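Local structure of ketosynthase (Streptomyces sp. MSC090213JE08, 6KXD) at residues 86-89 with 90-94; 326-329 with 330-333; 36-39 with 40-44. The protein forms part of the ishigamide ketosynthase/chain length factor of a highly reducing type II polyketide synthase, and probably takes part in 3-oxoacyl chain building on the acyl carrier protein. All blocks are in the same frame, centred on the assembly; numbering follows the deposited sequence.

Interaction 1 (86-89 with 90-94)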
ATOM      1  N   ARG B  86       1.097  10.946 -15.002  1.00 38.87           N
ATOM      2  CA  ARG B  86       2.075  10.246 -15.738  1.00 38.77           C
ATOM      3  C   ARG B  86       2.285   8.854 -15.118  1.00 39.75           C
ATOM      4  O   ARG B  86       2.487   7.919 -15.843  1.00 38.47           O
ATOM      5  CB  ARG B  86       3.331  11.095 -15.783  1.00 40.44           C
ATOM      6  CG  ARG B  86       4.443  10.529 -16.636  1.00 42.04           C
ATOM      7  CD  ARG B  86       5.521  11.584 -16.661  1.00 42.76           C
ATOM      8  NE  ARG B  86       6.634  11.192 -17.474  1.00 45.30           N
ATOM      9  CZ  ARG B  86       6.699  11.338 -18.786  1.00 47.96           C
ATOM     10  NH1 ARG B  86       5.695  11.910 -19.434  1.00 47.27           N
ATOM     11  NH2 ARG B  86       7.755  10.893 -19.445  1.00 43.63           N
ATOM     12  N   LEU B  87       2.200   8.739 -13.790  1.00 37.07           N
ATOM     13  CA  LEU B  87       2.448   7.487 -13.109  1.00 38.68           C
ATOM     14  C   LEU B  87       1.453   6.453 -13.626  1.00 41.91           C
ATOM     15  O   LEU B  87       1.834   5.378 -14.136  1.00 38.94           O
ATOM     16  CB  LEU B  87       2.320   7.668 -11.599  1.00 40.81           C
ATOM     17  CG  LEU B  87       2.392   6.368 -10.801  1.00 38.88           C
ATOM     18  CD1 LEU B  87       3.764   5.724 -10.984  1.00 38.88           C
ATOM     19  CD2 LEU B  87       2.097   6.627  -9.344  1.00 39.25           C
ATOM     20  N   THR B  88       0.182   6.845 -13.607  1.00 35.25           N
ATOM     21  CA  THR B  88      -0.852   5.979 -14.095  1.00 36.18           C
ATOM     22  C   THR B  88      -0.590   5.649 -15.551  1.00 37.70           C
ATOM     23  O   THR B  88      -0.751   4.467 -15.957  1.00 38.44           O
ATOM     24  CB  THR B  88      -2.250   6.562 -13.926  1.00 37.60           C
ATOM     25  OG1 THR B  88      -2.597   6.614 -12.544  1.00 42.57           O
ATOM     26  CG2 THR B  88      -3.292   5.744 -14.669  1.00 36.33           C
ATOM     27  N   ALA B  89      -0.243   6.654 -16.334  1.00 38.17           N
ATOM     28  CA  ALA B  89      -0.034   6.438 -17.767  1.00 37.70           C
ATOM     29  C   ALA B  89       1.072   5.415 -17.987  1.00 38.99           C
ATOM     30  O   ALA B  89       0.945   4.516 -18.815  1.00 39.65           O
ATOM     31  CB  ALA B  89       0.298   7.732 -18.452  1.00 39.25           C
ATOM     32  N   LEU B  90       2.157   5.548 -17.227  1.00 36.57           N
ATOM     33  CA  LEU B  90       3.248   4.611 -17.413  1.00 38.60           C
ATOM     34  C   LEU B  90       2.818   3.182 -17.100  1.00 34.34           C
ATOM     35  O   LEU B  90       3.241   2.227 -17.790  1.00 35.37           O
ATOM     36  CB  LEU B  90       4.381   4.998 -16.481  1.00 37.40           C
ATOM     37  CG  LEU B  90       5.106   6.271 -16.883  1.00 37.96           C
ATOM     38  CD1 LEU B  90       5.924   6.712 -15.693  1.00 39.06           C
ATOM     39  CD2 LEU B  90       5.948   6.078 -18.112  1.00 40.22           C
ATOM     40  N   ALA B  91       2.073   3.021 -16.003  1.00 32.59           N
ATOM     41  CA  ALA B  91       1.567   1.738 -15.572  1.00 34.95           C
ATOM     42  C   ALA B  91       0.671   1.171 -16.662  1.00 36.99           C
ATOM     43  O   ALA B  91       0.730  -0.042 -16.962  1.00 34.35           O
ATOM     44  CB  ALA B  91       0.801   1.835 -14.289  1.00 37.44           C
ATOM     45  N   LEU B  92      -0.166   2.043 -17.244  1.00 34.93           N
ATOM     46  CA  LEU B  92      -1.164   1.524 -18.236  1.00 36.39           C
ATOM     47  C   LEU B  92      -0.439   1.045 -19.486  1.00 36.07           C
ATOM     48  O   LEU B  92      -0.790  -0.021 -19.996  1.00 36.58           O
ATOM     49  CB  LEU B  92      -2.208   2.572 -18.598  1.00 36.52           C
ATOM     50  CG  LEU B  92      -3.148   2.959 -17.461  1.00 34.50           C
ATOM     51  CD1 LEU B  92      -4.197   3.967 -17.919  1.00 36.08           C
ATOM     52  CD2 LEU B  92      -3.807   1.760 -16.843  1.00 33.71           C
ATOM     53  N   VAL B  93       0.527   1.831 -19.939  1.00 35.41           N
ATOM     54  CA  VAL B  93       1.265   1.470 -21.125  1.00 38.04           C
ATOM     55  C   VAL B  93       2.031   0.186 -20.828  1.00 39.15           C
ATOM     56  O   VAL B  93       2.021  -0.732 -21.607  1.00 36.00           O
ATOM     57  CB  VAL B  93       2.190   2.581 -21.621  1.00 35.57           C
ATOM     58  CG1 VAL B  93       3.036   2.062 -22.792  1.00 40.66           C
ATOM     59  CG2 VAL B  93       1.397   3.800 -22.050  1.00 40.18           C
ATOM     60  N   ALA B  94       2.566   0.074 -19.620  1.00 35.05           N
ATOM     61  CA  ALA B  94       3.279  -1.133 -19.312  1.00 38.39           C
ATOM     62  C   ALA B  94       2.320  -2.328 -19.305  1.00 36.78           C
ATOM     63  O   ALA B  94       2.693  -3.438 -19.719  1.00 38.51           O
ATOM     64  CB  ALA B  94       4.011  -1.002 -18.003  1.00 38.18           C
TER
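Thr88 and Leu92 sit one helical turn apart and run side by side in the same direction, making the close-packed part of this contact. The methyl CG2 of Thr88 turns anti to its own backbone N and comes alongside the leucine branch, 3.8 Å from Leu92 CD1. Leu92 CG also drops over the backbone, 3.2 Å from Thr88 O, the same oxygen that accepts from Leu92 N. Likewise, Val93 CG2 rests 3.3 Å from Ala89 O. With its methyl committed to the leucine, Thr88 sends OG1 the other way, to hydrogen bonds with Asp85 and His156. Four consecutive i to i+4 backbone bonds cross the junction, from Leu90 N to Arg86 O through Val93 N to Ala89 O, so this is the first part of the alpha helix 86-99 in the N-terminal ketoacyl-synthase region. Helices 72-76 and 156-165 pack against it through Ala89, Thr88 and Leu92, while Leu90, Val93 and Ala94 reach Val28 of strand 20-29. The Arg86 side is looser and partly exposed. Arg86 CG stays 4.2 Å from Leu90 CD1, although Leu90 CG lies 3.3 Å from Arg86 O. Beyond CG the arginine stays extended all the way to NE (chi1 -175°) and turns only at the guanidinium, which it carries away from Leu90 to a salt bridge with Glu231.

Interaction 2 (326-329 with 330-333)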
ATOM      1  N   GLY B 326      19.392   6.260 -14.149  1.00 42.51           N
ATOM      2  CA  GLY B 326      19.159   7.120 -13.046  1.00 42.10           C
ATOM      3  C   GLY B 326      18.535   6.365 -11.894  1.00 46.18           C
ATOM      4  O   GLY B 326      18.372   5.132 -11.942  1.00 44.29           O
ATOM      5  N   ASP B 327      18.206   7.116 -10.849  1.00 45.18           N
ATOM      6  CA  ASP B 327      17.516   6.614  -9.706  1.00 43.06           C
ATOM      7  C   ASP B 327      16.052   6.521 -10.111  1.00 43.23           C
ATOM      8  O   ASP B 327      15.420   7.568 -10.251  1.00 41.93           O
ATOM      9  CB  ASP B 327      17.696   7.505  -8.472  1.00 44.34           C
ATOM     10  CG  ASP B 327      17.006   6.981  -7.221  1.00 48.35           C
ATOM     11  OD1 ASP B 327      16.401   5.889  -7.284  1.00 49.23           O
ATOM     12  OD2 ASP B 327      17.084   7.642  -6.189  1.00 49.12           O
ATOM     13  N   THR B 328      15.578   5.300 -10.410  1.00 38.39           N
ATOM     14  CA  THR B 328      14.207   5.150 -10.918  1.00 37.72           C
ATOM     15  C   THR B 328      13.221   4.930  -9.774  1.00 38.55           C
ATOM     16  O   THR B 328      12.037   4.627 -10.001  1.00 37.90           O
ATOM     17  CB  THR B 328      14.125   4.013 -11.940  1.00 41.12           C
ATOM     18  OG1 THR B 328      14.540   2.781 -11.319  1.00 40.83           O
ATOM     19  CG2 THR B 328      14.979   4.311 -13.144  1.00 42.70           C
ATOM     20  N   GLY B 329      13.649   5.132  -8.527  1.00 38.53           N
ATOM     21  CA  GLY B 329      12.675   5.177  -7.462  1.00 37.30           C
ATOM     22  C   GLY B 329      11.970   3.839  -7.343  1.00 37.43           C
ATOM     23  O   GLY B 329      12.615   2.783  -7.329  1.00 36.23           O
ATOM     24  N   ALA B 330      10.634   3.868  -7.265  1.00 36.18           N
ATOM     25  CA  ALA B 330       9.855   2.665  -7.064  1.00 37.41           C
ATOM     26  C   ALA B 330      10.046   1.681  -8.219  1.00 35.05           C
ATOM     27  O   ALA B 330       9.758   0.493  -8.032  1.00 37.20           O
ATOM     28  CB  ALA B 330       8.389   2.976  -6.859  1.00 33.85           C
ATOM     29  N   ALA B 331      10.388   2.181  -9.407  1.00 33.74           N
ATOM     30  CA  ALA B 331      10.531   1.307 -10.540  1.00 38.76           C
ATOM     31  C   ALA B 331      11.767   0.419 -10.348  1.00 37.72           C
ATOM     32  O   ALA B 331      11.859  -0.622 -10.976  1.00 36.89           O
ATOM     33  CB  ALA B 331      10.603   2.076 -11.836  1.00 38.92           C
ATOM     34  N   SER B 332      12.698   0.870  -9.498  1.00 36.91           N
ATOM     35  CA  SER B 332      14.002   0.233  -9.399  1.00 38.44           C
ATOM     36  C   SER B 332      13.938  -1.297  -9.447  1.00 36.80           C
ATOM     37  O   SER B 332      14.576  -1.843 -10.310  1.00 37.14           O
ATOM     38  CB  SER B 332      14.767   0.727  -8.201  1.00 43.93           C
ATOM     39  OG  SER B 332      16.050   0.175  -8.282  1.00 51.95           O
ATOM     40  N   ALA B 333      13.295  -1.978  -8.480  1.00 34.93           N
ATOM     41  CA  ALA B 333      13.487  -3.424  -8.367  1.00 36.44           C
ATOM     42  C   ALA B 333      12.862  -4.121  -9.568  1.00 37.83           C
ATOM     43  O   ALA B 333      13.322  -5.152  -9.963  1.00 36.14           O
ATOM     44  CB  ALA B 333      12.957  -3.998  -7.072  1.00 37.70           C
TER
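The carbonyl planes of Thr328 and Gly329 are each approached from above by a backbone N-H three residues further on. Ala331 N donates to Thr328 O over 3.0 Å, lying 41° out of that plane. Ser332 N reaches Gly329 O in the same fashion over 2.9 Å, with the donor 51° out. A third flat group, the Asp327 carboxylate, is also met above its plane: Gly329 N donates to Asp327 OD1 at 3.1 Å and stands 46° out of it. This last bond makes an Asx turn, and the other carboxylate oxygen, OD2, is tied to Arg178 by a salt bridge. The three bonds follow one another along a buried, tightly turning lead-in to helix 332-344. Gly329, with its positive phi, lies at the bend, and the Gly-Ala-Ala run it begins recalls that of the ketosynthase GHxxGAAG motif, though the spacing differs and Asp327 cannot be taken as the counterpart of its histidine. Thr328 supplies the side-chain part of the contact. Its OG1 stands between the backbone N and the carbonyl carbon, which turns the hydroxyl toward the start of the helix, Thr328 OG1 lying 3.2 Å from Ser332 CA, with an angle at Ser332 N too poor for a hydrogen bond. Its CB meets the methyl of Ala331, with Thr328 CB and Ala331 CB 4.0 Å apart. The same turn brings Ser332 CB to 3.1 Å from Gly329 O. The serine hydroxyl is held by a hydrogen bond with Gln336, one turn on in the helix. Ala330 is fixed through its backbone instead, N to Glu206 and O to Ser204, while its side chain rests on Thr121 and Ser180.

Interaction 3 (36-39 with 40-44)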
ATOM      1  N   ALA B  36      11.017  -4.541 -25.489  1.00 49.19           N
ATOM      2  CA  ALA B  36      12.089  -4.657 -26.509  1.00 52.38           C
ATOM      3  C   ALA B  36      13.102  -3.530 -26.313  1.00 52.73           C
ATOM      4  O   ALA B  36      14.319  -3.770 -26.316  1.00 49.40           O
ATOM      5  CB  ALA B  36      11.503  -4.626 -27.900  1.00 53.61           C
ATOM      6  N   GLU B  37      12.605  -2.298 -26.139  1.00 47.83           N
ATOM      7  CA  GLU B  37      13.480  -1.160 -25.990  1.00 46.35           C
ATOM      8  C   GLU B  37      14.295  -1.356 -24.700  1.00 43.29           C
ATOM      9  O   GLU B  37      15.458  -0.994 -24.647  1.00 41.72           O
ATOM     10  CB  GLU B  37      12.748   0.190 -25.928  1.00 53.07           C
ATOM     11  CG  GLU B  37      12.282   0.739 -27.282  1.00 52.02           C
ATOM     12  CD  GLU B  37      11.043   0.037 -27.808  1.00 64.12           C
ATOM     13  OE1 GLU B  37      10.596   0.390 -28.932  1.00 65.85           O
ATOM     14  OE2 GLU B  37      10.527  -0.882 -27.103  1.00 60.97           O
ATOM     15  N   PHE B  38      13.637  -1.843 -23.636  1.00 42.89           N
ATOM     16  CA  PHE B  38      14.311  -2.029 -22.338  1.00 39.52           C
ATOM     17  C   PHE B  38      15.439  -3.057 -22.506  1.00 40.45           C
ATOM     18  O   PHE B  38      16.609  -2.874 -22.066  1.00 39.52           O
ATOM     19  CB  PHE B  38      13.315  -2.514 -21.290  1.00 39.38           C
ATOM     20  CG  PHE B  38      13.902  -2.580 -19.913  1.00 40.04           C
ATOM     21  CD1 PHE B  38      13.988  -1.437 -19.128  1.00 39.28           C
ATOM     22  CD2 PHE B  38      14.430  -3.769 -19.422  1.00 40.41           C
ATOM     23  CE1 PHE B  38      14.574  -1.500 -17.866  1.00 43.10           C
ATOM     24  CE2 PHE B  38      15.000  -3.830 -18.163  1.00 41.09           C
ATOM     25  CZ  PHE B  38      15.076  -2.699 -17.393  1.00 40.80           C
ATOM     26  N   ALA B  39      15.073  -4.165 -23.145  1.00 43.76           N
ATOM     27  CA  ALA B  39      15.988  -5.287 -23.364  1.00 46.19           C
ATOM     28  C   ALA B  39      17.188  -4.807 -24.201  1.00 45.68           C
ATOM     29  O   ALA B  39      18.365  -5.056 -23.871  1.00 45.09           O
ATOM     30  CB  ALA B  39      15.237  -6.421 -24.033  1.00 46.45           C
ATOM     31  N   ALA B  40      16.898  -4.070 -25.267  1.00 48.29           N
ATOM     32  CA  ALA B  40      17.951  -3.483 -26.104  1.00 43.78           C
ATOM     33  C   ALA B  40      18.875  -2.604 -25.255  1.00 44.87           C
ATOM     34  O   ALA B  40      20.107  -2.733 -25.321  1.00 43.16           O
ATOM     35  CB  ALA B  40      17.345  -2.733 -27.260  1.00 41.46           C
ATOM     36  N   GLY B  41      18.298  -1.751 -24.407  1.00 43.57           N
ATOM     37  CA  GLY B  41      19.083  -0.789 -23.613  1.00 41.33           C
ATOM     38  C   GLY B  41      19.958  -1.487 -22.581  1.00 44.33           C
ATOM     39  O   GLY B  41      21.120  -1.098 -22.337  1.00 43.38           O
ATOM     40  N   VAL B  42      19.388  -2.521 -21.955  1.00 46.11           N
ATOM     41  CA  VAL B  42      20.078  -3.247 -20.916  1.00 44.79           C
ATOM     42  C   VAL B  42      21.257  -4.020 -21.521  1.00 44.64           C
ATOM     43  O   VAL B  42      22.365  -4.079 -20.960  1.00 45.75           O
ATOM     44  CB  VAL B  42      19.130  -4.194 -20.161  1.00 48.78           C
ATOM     45  CG1 VAL B  42      19.914  -5.267 -19.414  1.00 48.31           C
ATOM     46  CG2 VAL B  42      18.238  -3.401 -19.218  1.00 48.84           C
ATOM     47  N   ARG B  43      21.005  -4.666 -22.648  1.00 47.27           N
ATOM     48  CA  ARG B  43      22.007  -5.518 -23.250  1.00 50.50           C
ATOM     49  C   ARG B  43      23.132  -4.644 -23.783  1.00 49.75           C
ATOM     50  O   ARG B  43      24.275  -5.056 -23.774  1.00 48.95           O
ATOM     51  CB  ARG B  43      21.359  -6.336 -24.357  1.00 49.55           C
ATOM     52  CG  ARG B  43      20.623  -7.565 -23.844  1.00 48.74           C
ATOM     53  CD  ARG B  43      19.658  -7.944 -24.926  1.00 50.28           C
ATOM     54  NE  ARG B  43      18.766  -8.988 -24.506  1.00 49.17           N
ATOM     55  CZ  ARG B  43      17.701  -9.318 -25.180  1.00 49.82           C
ATOM     56  NH1 ARG B  43      17.569  -8.885 -26.423  1.00 46.33           N
ATOM     57  NH2 ARG B  43      16.787 -10.079 -24.601  1.00 46.56           N
ATOM     58  N   ALA B  44      22.770  -3.448 -24.252  1.00 45.36           N
ATOM     59  CA  ALA B  44      23.735  -2.514 -24.821  1.00 47.05           C
ATOM     60  C   ALA B  44      24.483  -1.760 -23.722  1.00 48.72           C
ATOM     61  O   ALA B  44      25.464  -1.070 -24.047  1.00 52.24           O
ATOM     62  CB  ALA B  44      23.019  -1.545 -25.725  1.00 48.03           C
TER
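The Ala39 methyl sits over the centre of one face of the Arg43 guanidinium, with Ala39 CB 4.0 Å from Arg43 CZ. Ala39, Ala40 and Val42 have the most surface taken up in this contact. The arginine chain, extended from CG to NE, passes close over the backbone on its way to Ala39, Arg43 CD being 3.3 Å from Ala39 O. The guanidinium is gripped by a salt bridge from NH2 to Glu345 and a hydrogen bond from NE to Ala342 O. Val42 places CG2 over a face of the Phe38 ring, a CH-pi contact 3.9 Å from Val42 CG2 to the ring centroid. The methyl lies nearer one side of the ring than its middle, 3.4 Å from Phe38 CE2. Ala40, on the exposed side, lays its CB 3.3 Å from Ala36 O, the oxygen that accepts from Ala40 N. The buried Phe38, Ala39 and Val42 press on helix 332-344, Phe38 and Ala39 also on strand 20-29, whereas Ala36, Glu37, Ala40 and Arg43 are exposed: the pattern of an amphipathic alpha helix laid against the body of a thiolase-type fold.

Interactions 1 and 2 belong to the interior, whereas interaction 3 is half at the surface. Strand 20-29 is common ground: helix 86-99 of interaction 1 and helix 35-44 of interaction 3 both lean on it, though their centres are about 19 Å apart. Helix 332-344 joins the other two, since it begins within interaction 2 and further along carries the alanines and the acceptor carbonyl that face interaction 3. The chemistry follows position. Regular i to i+4 bonding with aliphatic packing marks 86-94, i to i+3 bonds closing tighter turns and an Asx turn shape 326-333, and 36-44 keeps the i to i+4 pattern, adding a methyl over an aromatic face and another over a guanidinium. None touches another.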